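Side-chain contact in creatinine amidohydrolase (Nostoc punctiforme PCC 73102, PDB 3NO4), which probably hydrolyses carbon-nitrogen bonds in linear amides, as a metal-dependent member of the creatininase superfamily: residues Ile105-Val108 with Arg109-Thr113. Residues are numbered along the deposited sequence; the frame is centred on the assembly and turned at random.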
loop_
_atom_site.group_PDB
_atom_site.type_symbol
_atom_site.label_atom_id
_atom_site.label_comp_id
_atom_site.label_asym_id
_atom_site.label_seq_id
_atom_site.Cartn_x
_atom_site.Cartn_y
_atom_site.Cartn_z
ATOM N N ILE A 105 -4.466 -10.039 3.178
ATOM C CA ILE A 105 -3.590 -10.547 2.106
ATOM C C ILE A 105 -2.090 -10.343 2.541
ATOM O O ILE A 105 -1.266 -11.230 2.383
ATOM C CB ILE A 105 -3.905 -9.836 0.774
ATOM C CG1 ILE A 105 -5.248 -10.288 0.215
ATOM C CG2 ILE A 105 -2.746 -9.957 -0.267
ATOM C CD1 ILE A 105 -5.652 -9.448 -0.985
ATOM N N GLN A 106 -1.770 -9.179 3.079
ATOM C CA GLN A 106 -0.384 -8.917 3.548
ATOM C C GLN A 106 0.040 -9.762 4.755
ATOM O O GLN A 106 1.179 -10.217 4.810
ATOM C CB GLN A 106 -0.150 -7.437 3.750
ATOM C CG GLN A 106 -0.303 -6.615 2.409
ATOM C CD GLN A 106 0.578 -7.106 1.157
ATOM O OE1 GLN A 106 1.825 -7.327 1.297
ATOM N NE2 GLN A 106 -0.067 -7.212 -0.077
ATOM N N VAL A 107 -0.888 -10.011 5.666
ATOM C CA VAL A 107 -0.671 -10.898 6.769
ATOM C C VAL A 107 -0.345 -12.305 6.263
ATOM O O VAL A 107 0.687 -12.850 6.655
ATOM C CB VAL A 107 -1.862 -10.903 7.784
ATOM C CG1 VAL A 107 -1.774 -12.080 8.787
ATOM C CG2 VAL A 107 -1.939 -9.532 8.496
ATOM N N VAL A 108 -1.194 -12.861 5.374
ATOM C CA VAL A 108 -0.964 -14.203 4.822
ATOM C C VAL A 108 0.376 -14.265 4.045
ATOM O O VAL A 108 1.167 -15.209 4.187
ATOM C CB VAL A 108 -2.131 -14.687 3.926
ATOM C CG1 VAL A 108 -1.751 -15.977 3.174
ATOM C CG2 VAL A 108 -3.399 -14.891 4.795
ATOM N N ARG A 109 0.643 -13.216 3.287
ATOM C CA ARG A 109 1.901 -13.108 2.535
ATOM C C ARG A 109 3.104 -13.174 3.467
ATOM O O ARG A 109 4.019 -13.946 3.207
ATOM C CB ARG A 109 1.941 -11.811 1.736
ATOM C CG ARG A 109 2.974 -11.841 0.609
ATOM C CD ARG A 109 3.157 -10.483 0.031
ATOM N NE ARG A 109 4.235 -9.789 0.704
ATOM C CZ ARG A 109 4.837 -8.670 0.262
ATOM N NH1 ARG A 109 4.447 -8.063 -0.877
ATOM N NH2 ARG A 109 5.881 -8.164 0.956
ATOM N N ASP A 110 3.058 -12.410 4.565
ATOM C CA ASP A 110 4.125 -12.419 5.574
ATOM C C ASP A 110 4.296 -13.779 6.248
ATOM O O ASP A 110 5.432 -14.236 6.409
ATOM C CB ASP A 110 3.879 -11.331 6.630
ATOM C CG ASP A 110 4.119 -9.897 6.100
ATOM O OD1 ASP A 110 4.639 -9.742 4.959
ATOM O OD2 ASP A 110 3.788 -8.921 6.829
ATOM N N TYR A 111 3.193 -14.416 6.661
ATOM C CA TYR A 111 3.260 -15.726 7.330
ATOM C C TYR A 111 3.912 -16.756 6.407
ATOM O O TYR A 111 4.872 -17.428 6.811
ATOM C CB TYR A 111 1.854 -16.272 7.660
ATOM C CG TYR A 111 1.193 -15.818 8.936
ATOM C CD1 TYR A 111 1.177 -14.467 9.320
ATOM C CD2 TYR A 111 0.518 -16.728 9.727
ATOM C CE1 TYR A 111 0.523 -14.048 10.496
ATOM C CE2 TYR A 111 -0.140 -16.333 10.907
ATOM C CZ TYR A 111 -0.173 -14.997 11.266
ATOM O OH TYR A 111 -0.828 -14.623 12.440
ATOM N N VAL A 112 3.381 -16.850 5.168
ATOM C CA VAL A 112 3.796 -17.865 4.220
ATOM C C VAL A 112 5.225 -17.633 3.764
ATOM O O VAL A 112 5.993 -18.593 3.657
ATOM C CB VAL A 112 2.813 -18.037 3.010
ATOM C CG1 VAL A 112 3.364 -19.058 2.025
ATOM C CG2 VAL A 112 1.409 -18.443 3.515
ATOM N N THR A 113 5.615 -16.373 3.546
ATOM C CA THR A 113 7.008 -16.077 3.144
ATOM C C THR A 113 8.028 -16.517 4.196
ATOM O O THR A 113 9.038 -17.140 3.836
ATOM C CB THR A 113 7.215 -14.606 2.720
ATOM O OG1 THR A 113 6.233 -14.291 1.729
ATOM C CG2 THR A 113 8.632 -14.403 2.108
#
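Tyr-111 lies alongside Val-107, one turn back on helix 101-118, both side chains pointing the same way. Tyr-111 CB stands 3.7 Å from Val-108 O. Tyr-111 CG lies 3.8 Å from Val-107 O, the carbonyl that also accepts the Tyr-111 N-H, and CD1, next along the ring, comes to 3.2 Å from it. With CG beside the backbone N (chi1 -84°), the ring leans back beside Val-107, and Tyr-111 CE1 meets Val-107 CG1 at 3.5 Å, with CZ a little farther from the same methyl. The ring also packs edge-to-face with Phe-42 and touches Val-84 of a second subunit. Replacing the ring by an alanine would take away the surface that Val-107 CG1 and the Phe-42 ring pack on and would probably open a gap there. On another side of the helix, Gln-106 OE1 sits over one face of the Arg-109 guanidinium, 3.5 Å from Arg-109 CZ. The amide and guanidinium planes stand 73° apart, and the oxygen takes its hydrogen bond from Arg-100 NH2 of the second subunit. The arrangement is that of i to i+3 and i+4 side-chain packing on an alpha-helix, here preceding strand 122-127 of the parallel sheet and lining a subunit interface.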